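Local coordinates for protein tyrosine--tRNA ligase (Pyrococcus horikoshii, PDB 2CYC) that binds L-tyrosine and, as a class I aminoacyl-tRNA synthetase, probably activates it with ATP and transfers it to the acceptor end of tRNA(Tyr), at residues Val10-Thr15 / Gly55-Asp60; Glu16-Val21 / Lys217-His222; Ile30-Gln35 / Ile209-Glu214; Val134-Lys139 / Gln202-His207. All coordinates share one frame; numbering follows the deposited sequence.

Interaction 1: Val10-Thr15 / Gly55-Asp60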
loop_
_atom_site.group_PDB
_atom_site.type_symbol
_atom_site.label_atom_id
_atom_site.label_comp_id
_atom_site.label_asym_id
_atom_site.label_seq_id
_atom_site.Cartn_x
_atom_site.Cartn_y
_atom_site.Cartn_z
ATOM N N VAL A 10 26.462 0.441 -22.113
ATOM C CA VAL A 10 25.679 0.622 -20.889
ATOM C C VAL A 10 26.450 1.509 -19.910
ATOM O O VAL A 10 25.879 2.380 -19.251
ATOM C CB VAL A 10 25.377 -0.740 -20.215
ATOM C CG1 VAL A 10 24.718 -0.528 -18.841
ATOM C CG2 VAL A 10 24.474 -1.564 -21.107
ATOM N N LEU A 11 27.759 1.289 -19.852
ATOM C CA LEU A 11 28.648 2.014 -18.954
ATOM C C LEU A 11 29.015 3.450 -19.331
ATOM O O LEU A 11 29.313 4.254 -18.454
ATOM C CB LEU A 11 29.935 1.202 -18.765
ATOM C CG LEU A 11 29.925 0.069 -17.735
ATOM C CD1 LEU A 11 29.997 0.664 -16.348
ATOM C CD2 LEU A 11 28.671 -0.790 -17.882
ATOM N N LYS A 12 28.979 3.792 -20.612
ATOM C CA LYS A 12 29.371 5.138 -21.017
ATOM C C LYS A 12 28.546 6.269 -20.406
ATOM O O LYS A 12 27.341 6.120 -20.152
ATOM C CB LYS A 12 29.361 5.265 -22.541
ATOM C CG LYS A 12 28.034 4.941 -23.179
ATOM C CD LYS A 12 28.087 5.073 -24.705
ATOM C CE LYS A 12 28.248 6.521 -25.152
ATOM N NZ LYS A 12 27.845 6.706 -26.570
ATOM N N LYS A 13 29.213 7.402 -20.170
ATOM C CA LYS A 13 28.560 8.573 -19.590
ATOM C C LYS A 13 27.346 8.906 -20.423
ATOM O O LYS A 13 27.350 8.705 -21.630
ATOM C CB LYS A 13 29.515 9.770 -19.560
ATOM C CG LYS A 13 30.597 9.638 -18.509
ATOM C CD LYS A 13 31.433 10.903 -18.390
ATOM C CE LYS A 13 32.090 10.980 -17.012
ATOM N NZ LYS A 13 32.780 9.715 -16.633
ATOM N N PRO A 14 26.320 9.506 -19.807
ATOM C CA PRO A 14 26.225 9.902 -18.397
ATOM C C PRO A 14 26.024 8.827 -17.319
ATOM O O PRO A 14 25.674 9.157 -16.189
ATOM C CB PRO A 14 25.087 10.919 -18.417
ATOM C CG PRO A 14 24.145 10.296 -19.417
ATOM C CD PRO A 14 25.091 9.868 -20.538
ATOM N N THR A 15 26.223 7.557 -17.644
ATOM C CA THR A 15 26.071 6.534 -16.612
ATOM C C THR A 15 27.017 6.885 -15.462
ATOM O O THR A 15 28.171 7.249 -15.691
ATOM C CB THR A 15 26.462 5.136 -17.115
ATOM O OG1 THR A 15 25.508 4.692 -18.084
ATOM C CG2 THR A 15 26.516 4.148 -15.952
ATOM N N GLY A 55 17.715 10.522 -22.440
ATOM C CA GLY A 55 17.716 10.301 -23.873
ATOM C C GLY A 55 19.014 9.696 -24.344
ATOM O O GLY A 55 19.010 8.777 -25.167
ATOM N N ALA A 56 20.130 10.212 -23.829
ATOM C CA ALA A 56 21.439 9.682 -24.197
ATOM C C ALA A 56 21.541 8.196 -23.826
ATOM O O ALA A 56 21.984 7.384 -24.633
ATOM C CB ALA A 56 22.531 10.468 -23.504
ATOM N N LYS A 57 21.119 7.828 -22.617
ATOM C CA LYS A 57 21.208 6.421 -22.224
ATOM C C LYS A 57 20.263 5.539 -23.041
ATOM O O LYS A 57 20.620 4.419 -23.417
ATOM C CB LYS A 57 20.924 6.238 -20.725
ATOM C CG LYS A 57 22.003 6.797 -19.800
ATOM C CD LYS A 57 23.426 6.529 -20.332
ATOM C CE LYS A 57 23.724 5.035 -20.492
ATOM N NZ LYS A 57 25.015 4.811 -21.207
ATOM N N ILE A 58 19.058 6.038 -23.308
ATOM C CA ILE A 58 18.116 5.268 -24.094
ATOM C C ILE A 58 18.769 4.967 -25.448
ATOM O O ILE A 58 18.698 3.834 -25.943
ATOM C CB ILE A 58 16.788 6.036 -24.253
ATOM C CG1 ILE A 58 15.975 5.911 -22.948
ATOM C CG2 ILE A 58 16.003 5.487 -25.423
ATOM C CD1 ILE A 58 14.793 6.888 -22.854
ATOM N N ALA A 59 19.436 5.965 -26.025
ATOM C CA ALA A 59 20.118 5.781 -27.304
ATOM C C ALA A 59 21.200 4.714 -27.169
ATOM O O ALA A 59 21.323 3.836 -28.027
ATOM C CB ALA A 59 20.742 7.106 -27.783
ATOM N N ASP A 60 21.990 4.794 -26.098
ATOM C CA ASP A 60 23.050 3.811 -25.875
ATOM C C ASP A 60 22.483 2.406 -25.735
ATOM O O ASP A 60 23.012 1.449 -26.317
ATOM C CB ASP A 60 23.853 4.121 -24.604
ATOM C CG ASP A 60 24.624 5.421 -24.693
ATOM O OD1 ASP A 60 24.949 5.860 -25.817
ATOM O OD2 ASP A 60 24.925 5.996 -23.628
HETATM O O HOH W 1 25.812 8.483 -23.689
#
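Lys57 reaches out of helix 48-63 to the carboxy-terminal end of helix 3-11 and the turn after it, where its ammonium group gathers backbone carbonyls. Helix 48-63 is the connection between parallel strands 36-40 and 69-72 of the class I Rossmann-type core, so the contact ties the amino-terminal helix to that beta-alpha-beta crossover. NZ donates to Lys12 O at 2.9 Å and to Val10 O at 3.2 Å, the latter approached from well above the carbonyl plane. Leu9 O is a further acceptor just ahead of these residues. The Lys57 chain bends at chi2 (-40°) and again at chi3 (-60°), which folds it back far enough for the same nitrogen to meet Asp60 OD2, one turn on in its own helix, at 2.7 Å. A methionine at Lys57 would probably leave Asp60 OD2 without its closest counter-charge and the carbonyls of Val10 and Lys12 short of a shared donor. Asp60 also faces the opposing segment: Lys12, its chain bent at chi3, lays CG and CD against the carboxylate and brings NZ to OD1 at 3.1 Å, from above the carboxylate plane. Lys12 NZ has a second anionic partner in Glu300, and the three charged residues Lys12, Lys57 and Asp60 form one salt-bridge network. Pro14, which follows a cis peptide bond, shields the aliphatic part of Lys57; its CD lies 3.7 Å from Lys57 CD and 4.0 Å from Ala56 CB. A water donates to both Lys13 O and Asp60 OD2, 2.6 Å from each.

Interaction 2: Glu16-Val21 / Lys217-His222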
loop_
_atom_site.group_PDB
_atom_site.type_symbol
_atom_site.label_atom_id
_atom_site.label_comp_id
_atom_site.label_asym_id
_atom_site.label_seq_id
_atom_site.Cartn_x
_atom_site.Cartn_y
_atom_site.Cartn_z
ATOM N N GLU A 16 26.529 6.775 -14.234
ATOM C CA GLU A 16 27.351 7.070 -13.070
ATOM C C GLU A 16 27.551 5.820 -12.221
ATOM O O GLU A 16 28.578 5.652 -11.570
ATOM C CB GLU A 16 26.697 8.170 -12.220
ATOM C CG GLU A 16 27.395 8.410 -10.881
ATOM C CD GLU A 16 26.818 9.593 -10.110
ATOM O OE1 GLU A 16 27.096 9.698 -8.894
ATOM O OE2 GLU A 16 26.097 10.419 -10.714
ATOM N N GLU A 17 26.568 4.934 -12.241
ATOM C CA GLU A 17 26.652 3.723 -11.446
ATOM C C GLU A 17 25.877 2.576 -12.082
ATOM O O GLU A 17 24.808 2.780 -12.658
ATOM C CB GLU A 17 26.087 3.991 -10.035
ATOM C CG GLU A 17 26.074 2.776 -9.096
ATOM C CD GLU A 17 25.372 3.051 -7.762
ATOM O OE1 GLU A 17 25.958 2.721 -6.715
ATOM O OE2 GLU A 17 24.231 3.575 -7.748
ATOM N N VAL A 18 26.426 1.372 -11.965
ATOM C CA VAL A 18 25.756 0.182 -12.460
ATOM C C VAL A 18 25.807 -0.874 -11.367
ATOM O O VAL A 18 26.885 -1.203 -10.871
ATOM C CB VAL A 18 26.428 -0.397 -13.725
ATOM C CG1 VAL A 18 25.734 -1.717 -14.123
ATOM C CG2 VAL A 18 26.326 0.591 -14.863
ATOM N N LEU A 19 24.638 -1.375 -10.968
ATOM C CA LEU A 19 24.560 -2.431 -9.961
ATOM C C LEU A 19 23.992 -3.678 -10.650
ATOM O O LEU A 19 22.774 -3.787 -10.801
ATOM C CB LEU A 19 23.623 -2.029 -8.811
ATOM C CG LEU A 19 23.911 -0.707 -8.096
ATOM C CD1 LEU A 19 22.789 -0.376 -7.122
ATOM C CD2 LEU A 19 25.251 -0.806 -7.378
ATOM N N THR A 20 24.846 -4.594 -11.116
ATOM C CA THR A 20 26.308 -4.512 -11.030
ATOM C C THR A 20 26.833 -4.909 -12.413
ATOM O O THR A 20 26.118 -5.543 -13.204
ATOM C CB THR A 20 26.901 -5.537 -10.024
ATOM O OG1 THR A 20 26.658 -6.865 -10.511
ATOM C CG2 THR A 20 26.279 -5.384 -8.632
ATOM N N VAL A 21 28.081 -4.561 -12.705
ATOM C CA VAL A 21 28.661 -4.907 -13.997
ATOM C C VAL A 21 28.715 -6.421 -14.163
ATOM O O VAL A 21 28.483 -6.951 -15.254
ATOM C CB VAL A 21 30.076 -4.317 -14.148
ATOM C CG1 VAL A 21 30.704 -4.795 -15.453
ATOM C CG2 VAL A 21 29.990 -2.794 -14.146
ATOM N N LYS A 217 18.077 -11.053 -11.031
ATOM C CA LYS A 217 18.067 -9.776 -10.346
ATOM C C LYS A 217 18.212 -8.747 -11.459
ATOM O O LYS A 217 19.067 -8.883 -12.331
ATOM C CB LYS A 217 19.253 -9.652 -9.385
ATOM C CG LYS A 217 19.148 -10.564 -8.173
ATOM C CD LYS A 217 20.336 -10.418 -7.242
ATOM C CE LYS A 217 20.214 -11.399 -6.076
ATOM N NZ LYS A 217 21.308 -11.269 -5.072
ATOM N N PRO A 218 17.361 -7.723 -11.466
ATOM C CA PRO A 218 17.520 -6.741 -12.536
ATOM C C PRO A 218 18.809 -5.960 -12.307
ATOM O O PRO A 218 19.296 -5.873 -11.178
ATOM C CB PRO A 218 16.288 -5.851 -12.376
ATOM C CG PRO A 218 16.042 -5.902 -10.880
ATOM C CD PRO A 218 16.232 -7.376 -10.585
ATOM N N VAL A 219 19.350 -5.410 -13.386
ATOM C CA VAL A 219 20.553 -4.597 -13.339
ATOM C C VAL A 219 20.088 -3.142 -13.239
ATOM O O VAL A 219 19.233 -2.707 -14.010
ATOM C CB VAL A 219 21.385 -4.765 -14.635
ATOM C CG1 VAL A 219 22.502 -3.739 -14.681
ATOM C CG2 VAL A 219 21.963 -6.174 -14.701
ATOM N N ALA A 220 20.641 -2.401 -12.287
ATOM C CA ALA A 220 20.292 -0.995 -12.111
ATOM C C ALA A 220 21.349 -0.136 -12.800
ATOM O O ALA A 220 22.548 -0.351 -12.610
ATOM C CB ALA A 220 20.231 -0.649 -10.619
ATOM N N VAL A 221 20.910 0.821 -13.616
ATOM C CA VAL A 221 21.842 1.712 -14.311
ATOM C C VAL A 221 21.397 3.134 -14.005
ATOM O O VAL A 221 20.296 3.555 -14.382
ATOM C CB VAL A 221 21.859 1.448 -15.855
ATOM C CG1 VAL A 221 22.947 2.303 -16.532
ATOM C CG2 VAL A 221 22.152 -0.036 -16.118
ATOM N N HIS A 222 22.266 3.869 -13.316
ATOM C CA HIS A 222 21.961 5.228 -12.882
ATOM C C HIS A 222 22.781 6.276 -13.595
ATOM O O HIS A 222 24.007 6.157 -13.715
ATOM C CB HIS A 222 22.176 5.324 -11.367
ATOM C CG HIS A 222 21.414 4.291 -10.599
ATOM N ND1 HIS A 222 21.988 3.520 -9.608
ATOM C CD2 HIS A 222 20.142 3.841 -10.735
ATOM C CE1 HIS A 222 21.105 2.635 -9.175
ATOM N NE2 HIS A 222 19.978 2.809 -9.844
HETATM O O HOH W 2 21.917 -6.254 -10.453
#
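His222 O takes two backbone donors from the neighbouring strand, Glu16 N at 2.6 Å and Glu17 N at 3.2 Å, the signature of a classic beta bulge. Beyond it strands 16-19 and 219-222 run antiparallel, with Glu17-His222 and Leu19-Ala220 as hydrogen-bonded pairs and Val18-Val221 as the non-hydrogen-bonded pair between them. This pairing adds strand 15-19 to the outer side of strand 214-223, which on its other side pairs with strand 183-187 of the parallel Rossmann-type sheet. On the face of Val18, CG2 meets Val221 CG1 at 4.1 Å and CG1 meets Val219 CG1 at 3.9 Å, next to helix 3-11 and helix 21-30. Glu17 and His222 share the other face and point the same way. With CG anti to the backbone N (chi1 178°) and the chain extended, Glu17 brings OE2 to the ring edge, where His222 ND1 donates at 2.9 Å; Leu19 CD1 borders the same ring at CE1. Glu17 OE2 also pairs with Arg191, while His222 NE2 bonds to His194 ND1. These links are likely to fix the rotation of the imidazole and join the edge strand to helix 191-200, directly after the tyrosine-binding Gln190.

Interaction 3: Ile30-Gln35 / Ile209-Glu214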
loop_
_atom_site.group_PDB
_atom_site.type_symbol
_atom_site.label_atom_id
_atom_site.label_comp_id
_atom_site.label_asym_id
_atom_site.label_seq_id
_atom_site.Cartn_x
_atom_site.Cartn_y
_atom_site.Cartn_z
ATOM N N ILE A 30 24.094 -15.153 -20.711
ATOM C CA ILE A 30 23.072 -16.194 -20.679
ATOM C C ILE A 30 21.924 -15.918 -21.637
ATOM O O ILE A 30 21.008 -16.724 -21.764
ATOM C CB ILE A 30 22.506 -16.362 -19.258
ATOM C CG1 ILE A 30 21.729 -15.100 -18.861
ATOM C CG2 ILE A 30 23.653 -16.638 -18.281
ATOM C CD1 ILE A 30 21.290 -15.072 -17.417
ATOM N N GLY A 31 21.978 -14.776 -22.310
ATOM C CA GLY A 31 20.925 -14.427 -23.245
ATOM C C GLY A 31 19.598 -14.123 -22.573
ATOM O O GLY A 31 18.531 -14.385 -23.132
ATOM N N ALA A 32 19.648 -13.572 -21.366
ATOM C CA ALA A 32 18.422 -13.231 -20.660
ATOM C C ALA A 32 17.692 -12.107 -21.401
ATOM O O ALA A 32 18.296 -11.365 -22.173
ATOM C CB ALA A 32 18.751 -12.794 -19.238
ATOM N N PRO A 33 16.373 -11.988 -21.202
ATOM C CA PRO A 33 15.635 -10.917 -21.882
ATOM C C PRO A 33 16.186 -9.566 -21.436
ATOM O O PRO A 33 16.565 -9.400 -20.280
ATOM C CB PRO A 33 14.188 -11.135 -21.416
ATOM C CG PRO A 33 14.348 -11.863 -20.101
ATOM C CD PRO A 33 15.468 -12.832 -20.407
ATOM N N LEU A 34 16.242 -8.614 -22.359
ATOM C CA LEU A 34 16.760 -7.286 -22.060
ATOM C C LEU A 34 15.656 -6.246 -22.219
ATOM O O LEU A 34 15.448 -5.694 -23.302
ATOM C CB LEU A 34 17.941 -6.952 -22.989
ATOM C CG LEU A 34 19.132 -7.914 -22.878
ATOM C CD1 LEU A 34 20.175 -7.612 -23.943
ATOM C CD2 LEU A 34 19.729 -7.799 -21.494
ATOM N N GLN A 35 14.936 -6.001 -21.132
ATOM C CA GLN A 35 13.866 -5.030 -21.154
ATOM C C GLN A 35 14.244 -3.888 -20.233
ATOM O O GLN A 35 14.433 -4.074 -19.030
ATOM C CB GLN A 35 12.550 -5.657 -20.685
ATOM C CG GLN A 35 11.419 -4.656 -20.506
ATOM C CD GLN A 35 10.910 -4.106 -21.823
ATOM O OE1 GLN A 35 11.081 -2.918 -22.147
ATOM N NE2 GLN A 35 10.281 -4.970 -22.596
ATOM N N ILE A 209 11.674 -12.527 -12.185
ATOM C CA ILE A 209 12.163 -12.545 -13.554
ATOM C C ILE A 209 12.811 -13.920 -13.699
ATOM O O ILE A 209 13.862 -14.184 -13.115
ATOM C CB ILE A 209 13.197 -11.424 -13.783
ATOM C CG1 ILE A 209 12.527 -10.064 -13.527
ATOM C CG2 ILE A 209 13.761 -11.512 -15.201
ATOM C CD1 ILE A 209 13.432 -8.870 -13.676
ATOM N N VAL A 210 12.160 -14.804 -14.450
ATOM C CA VAL A 210 12.655 -16.161 -14.627
ATOM C C VAL A 210 13.276 -16.396 -15.988
ATOM O O VAL A 210 12.681 -16.097 -17.029
ATOM C CB VAL A 210 11.526 -17.208 -14.427
ATOM C CG1 VAL A 210 12.097 -18.621 -14.528
ATOM C CG2 VAL A 210 10.868 -17.008 -13.074
ATOM N N HIS A 211 14.495 -16.920 -15.975
ATOM C CA HIS A 211 15.172 -17.224 -17.220
ATOM C C HIS A 211 15.856 -18.563 -17.059
ATOM O O HIS A 211 16.677 -18.750 -16.156
ATOM C CB HIS A 211 16.204 -16.151 -17.577
ATOM C CG HIS A 211 16.877 -16.387 -18.894
ATOM N ND1 HIS A 211 16.209 -16.303 -20.099
ATOM C CD2 HIS A 211 18.149 -16.744 -19.195
ATOM C CE1 HIS A 211 17.040 -16.599 -21.083
ATOM N NE2 HIS A 211 18.223 -16.871 -20.562
ATOM N N GLU A 212 15.493 -19.500 -17.923
ATOM C CA GLU A 212 16.074 -20.837 -17.897
ATOM C C GLU A 212 16.104 -21.427 -16.492
ATOM O O GLU A 212 17.139 -21.893 -16.018
ATOM C CB GLU A 212 17.482 -20.792 -18.496
ATOM C CG GLU A 212 17.496 -20.097 -19.843
ATOM C CD GLU A 212 18.841 -20.143 -20.539
ATOM O OE1 GLU A 212 19.883 -20.076 -19.847
ATOM O OE2 GLU A 212 18.850 -20.225 -21.787
ATOM N N GLY A 213 14.948 -21.389 -15.834
ATOM C CA GLY A 213 14.819 -21.933 -14.500
ATOM C C GLY A 213 15.399 -21.107 -13.366
ATOM O O GLY A 213 15.324 -21.516 -12.211
ATOM N N GLU A 214 15.971 -19.948 -13.666
ATOM C CA GLU A 214 16.555 -19.136 -12.605
ATOM C C GLU A 214 15.894 -17.776 -12.392
ATOM O O GLU A 214 15.501 -17.099 -13.350
ATOM C CB GLU A 214 18.051 -18.932 -12.869
ATOM C CG GLU A 214 18.858 -20.227 -12.917
ATOM C CD GLU A 214 18.899 -20.959 -11.581
ATOM O OE1 GLU A 214 19.456 -22.075 -11.537
ATOM O OE2 GLU A 214 18.384 -20.422 -10.575
HETATM O O HOH W 3 21.895 -19.525 -22.010
#
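A histidine-centred surface contact joins the loop that leaves helix 21-30 to a beta hairpin at the margin of the catalytic domain's sheet. His211, at the end of strand 209-211, inserts its ring between this loop and its own neighbour. With chi1 at -177° the imidazole swings away from the amide nitrogen of His211 and across to Ala32. There the CA of Ala32 sits almost on the ring normal, 3.6 Å from the centroid, a CH-pi contact over the face. The opposite face is occupied by Glu212 CG, offset toward the rim, so the ring is held between an alanine backbone carbon and a methylene of the adjoining glutamate. Rotation is further restrained by a hydrogen bond from His211 NE2 to Ile30 O, 3.0 Å long and somewhat bent (151° at the hydrogen); the donor stands above the carbonyl plane. Ile30 CG1 packs on His211 CD2 at 4.0 Å, and Pro33 CD approaches the other ring nitrogen, ND1, at 3.6 Å. Leu216 of the following strand also touches Ile30, Ala32 and His211. Gly31, with positive phi, ends helix 21-30 in a Schellman motif, turning the chain toward strand 36-40. On the other side, His211 and Glu214 exchange backbone hydrogen bonds in both directions across a type I' turn, with positive phi at Glu212 and Gly213, the tight connection typical of a two-residue beta hairpin.

Interaction 4: Val134-Lys139 / Gln202-His207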
loop_
_atom_site.group_PDB
_atom_site.type_symbol
_atom_site.label_atom_id
_atom_site.label_comp_id
_atom_site.label_asym_id
_atom_site.label_seq_id
_atom_site.Cartn_x
_atom_site.Cartn_y
_atom_site.Cartn_z
ATOM N N VAL A 134 2.488 -5.848 -5.658
ATOM C CA VAL A 134 2.874 -4.745 -4.779
ATOM C C VAL A 134 2.869 -5.330 -3.354
ATOM O O VAL A 134 3.775 -5.070 -2.553
ATOM C CB VAL A 134 1.873 -3.563 -4.831
ATOM C CG1 VAL A 134 2.121 -2.635 -3.644
ATOM C CG2 VAL A 134 2.040 -2.772 -6.150
ATOM N N ILE A 135 1.845 -6.130 -3.055
ATOM C CA ILE A 135 1.719 -6.766 -1.742
ATOM C C ILE A 135 2.869 -7.755 -1.508
ATOM O O ILE A 135 3.505 -7.743 -0.457
ATOM C CB ILE A 135 0.396 -7.561 -1.606
ATOM C CG1 ILE A 135 -0.808 -6.622 -1.715
ATOM C CG2 ILE A 135 0.367 -8.303 -0.270
ATOM C CD1 ILE A 135 -0.826 -5.540 -0.677
ATOM N N ASP A 136 3.112 -8.614 -2.493
ATOM C CA ASP A 136 4.165 -9.622 -2.403
ATOM C C ASP A 136 5.507 -8.985 -2.051
ATOM O O ASP A 136 6.245 -9.474 -1.191
ATOM C CB ASP A 136 4.270 -10.373 -3.733
ATOM C CG ASP A 136 5.221 -11.554 -3.664
ATOM O OD1 ASP A 136 5.323 -12.178 -2.583
ATOM O OD2 ASP A 136 5.849 -11.866 -4.699
ATOM N N ILE A 137 5.822 -7.894 -2.737
ATOM C CA ILE A 137 7.049 -7.163 -2.489
ATOM C C ILE A 137 7.010 -6.547 -1.083
ATOM O O ILE A 137 7.979 -6.634 -0.323
ATOM C CB ILE A 137 7.209 -6.038 -3.529
ATOM C CG1 ILE A 137 7.553 -6.643 -4.892
ATOM C CG2 ILE A 137 8.262 -5.031 -3.066
ATOM C CD1 ILE A 137 7.257 -5.696 -6.077
ATOM N N SER A 138 5.884 -5.930 -0.742
ATOM C CA SER A 138 5.740 -5.276 0.553
ATOM C C SER A 138 5.923 -6.212 1.738
ATOM O O SER A 138 6.243 -5.763 2.839
ATOM C CB SER A 138 4.390 -4.576 0.632
ATOM O OG SER A 138 4.356 -3.511 -0.297
ATOM N N LYS A 139 5.714 -7.505 1.512
ATOM C CA LYS A 139 5.903 -8.503 2.561
ATOM C C LYS A 139 7.393 -8.699 2.847
ATOM O O LYS A 139 7.758 -9.205 3.905
ATOM C CB LYS A 139 5.335 -9.858 2.140
ATOM C CG LYS A 139 3.847 -10.031 2.290
ATOM C CD LYS A 139 3.449 -11.396 1.745
ATOM C CE LYS A 139 2.519 -12.133 2.683
ATOM N NZ LYS A 139 3.151 -12.434 3.994
ATOM N N GLN A 202 14.695 -12.323 -6.001
ATOM C CA GLN A 202 14.583 -13.763 -5.937
ATOM C C GLN A 202 13.588 -14.295 -4.919
ATOM O O GLN A 202 13.388 -15.502 -4.819
ATOM C CB GLN A 202 15.972 -14.356 -5.716
ATOM C CG GLN A 202 16.914 -14.025 -6.873
ATOM C CD GLN A 202 18.293 -14.641 -6.727
ATOM O OE1 GLN A 202 18.871 -15.115 -7.700
ATOM N NE2 GLN A 202 18.829 -14.625 -5.518
ATOM N N LYS A 203 12.947 -13.394 -4.183
ATOM C CA LYS A 203 11.954 -13.798 -3.192
ATOM C C LYS A 203 10.529 -13.656 -3.723
ATOM O O LYS A 203 9.581 -14.123 -3.090
ATOM C CB LYS A 203 12.082 -12.943 -1.936
ATOM C CG LYS A 203 13.482 -12.898 -1.360
ATOM C CD LYS A 203 13.511 -12.045 -0.104
ATOM C CE LYS A 203 14.926 -11.898 0.429
ATOM N NZ LYS A 203 14.932 -11.134 1.701
ATOM N N LEU A 204 10.381 -12.999 -4.873
ATOM C CA LEU A 204 9.064 -12.762 -5.481
ATOM C C LEU A 204 8.354 -14.015 -5.977
ATOM O O LEU A 204 8.958 -14.886 -6.609
ATOM C CB LEU A 204 9.206 -11.761 -6.626
ATOM C CG LEU A 204 8.944 -10.305 -6.246
ATOM C CD1 LEU A 204 9.562 -9.959 -4.904
ATOM C CD2 LEU A 204 9.461 -9.417 -7.337
ATOM N N ARG A 205 7.058 -14.089 -5.704
ATOM C CA ARG A 205 6.277 -15.248 -6.105
ATOM C C ARG A 205 5.474 -15.072 -7.388
ATOM O O ARG A 205 5.356 -16.006 -8.170
ATOM C CB ARG A 205 5.313 -15.662 -4.989
ATOM C CG ARG A 205 4.777 -17.071 -5.178
ATOM C CD ARG A 205 3.500 -17.322 -4.385
ATOM N NE ARG A 205 3.311 -18.741 -4.091
ATOM C CZ ARG A 205 4.062 -19.431 -3.235
ATOM N NH1 ARG A 205 5.055 -18.832 -2.587
ATOM N NH2 ARG A 205 3.823 -20.719 -3.022
ATOM N N TYR A 206 4.922 -13.887 -7.618
ATOM C CA TYR A 206 4.097 -13.693 -8.807
ATOM C C TYR A 206 4.795 -13.080 -10.006
ATOM O O TYR A 206 4.509 -13.450 -11.150
ATOM C CB TYR A 206 2.856 -12.881 -8.439
ATOM C CG TYR A 206 2.106 -13.505 -7.287
ATOM C CD1 TYR A 206 2.323 -13.081 -5.982
ATOM C CD2 TYR A 206 1.223 -14.571 -7.500
ATOM C CE1 TYR A 206 1.688 -13.694 -4.908
ATOM C CE2 TYR A 206 0.580 -15.199 -6.427
ATOM C CZ TYR A 206 0.819 -14.754 -5.137
ATOM O OH TYR A 206 0.192 -15.363 -4.077
ATOM N N HIS A 207 5.706 -12.144 -9.766
ATOM C CA HIS A 207 6.413 -11.559 -10.890
ATOM C C HIS A 207 7.934 -11.578 -10.826
ATOM O O HIS A 207 8.594 -10.571 -11.070
ATOM C CB HIS A 207 5.897 -10.147 -11.179
ATOM C CG HIS A 207 4.510 -10.138 -11.740
ATOM N ND1 HIS A 207 3.386 -10.115 -10.943
ATOM C CD2 HIS A 207 4.066 -10.258 -13.014
ATOM C CE1 HIS A 207 2.307 -10.222 -11.701
ATOM N NE2 HIS A 207 2.693 -10.312 -12.962
HETATM O O HOH W 4 5.687 -10.993 -7.135
HETATM O O HOH W 5 7.644 -13.194 -1.409
#
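The carboxylate of Asp136 presses OD2 against the backbone of Leu204 and Arg205, with the ring of Tyr206 alongside. The contact sits in the Rossmann-type catalytic domain, where the end of helix 128-138 meets the loop running from helix 191-200 to strand 209-211. Asp136 has CG anti to its own amide nitrogen (chi1 -173°), and this carries the carboxylate out from the helix to the loop. OD2 accepts the backbone N-H of Arg205 through its syn lone pair at 2.7 Å, in a nearly straight bond (168° at the hydrogen). The same oxygen accepts a hydrogen bond from a water at 2.6 Å, and that water in turn accepts from His207 N at 2.9 Å, so one carboxylate oxygen serves two points of the loop. An alanine in place of Asp136 would probably leave the N-H of Arg205 without this acceptor and set the loop free to shift. Tyr206 turns its ring steeply to the carboxylate, the planes 79° apart, with CD1 3.9 Å from Asp136 OD2; the same side chain packs on Leu87 of the second subunit, which places the contact next to the dimer interface. On the inner side, Ile137 and Leu204 both rest on helix 164-178, which carries the tyrosine-binding Gln172 and Asp175, and Ile137 CG1 touches Leu204 CD1 at 3.9 Å.

How the interactions relate
Interaction 1 is the buried contact nearest the chain's centre, and interaction 2 touches it: Val10 packs on Val221, and Leu11 on Val18, where helix 3-11 runs on into strand 15-19. Their chemistry differs, a salt-bridge network between helix 48-63 and the end of helix 3-11 in the first, strand pairing with a histidine-glutamate bond in the second. Interactions 2 and 3 meet the same sheet through adjoining strands, but interaction 3 lies at the surface and relies on one ring packed against loop backbone. Interaction 4 is again buried though peripheral, next to the second subunit; its carboxylate takes one backbone N-H directly and a second through water, whereas the ammonium of Lys57 in interaction 1 grips carbonyls.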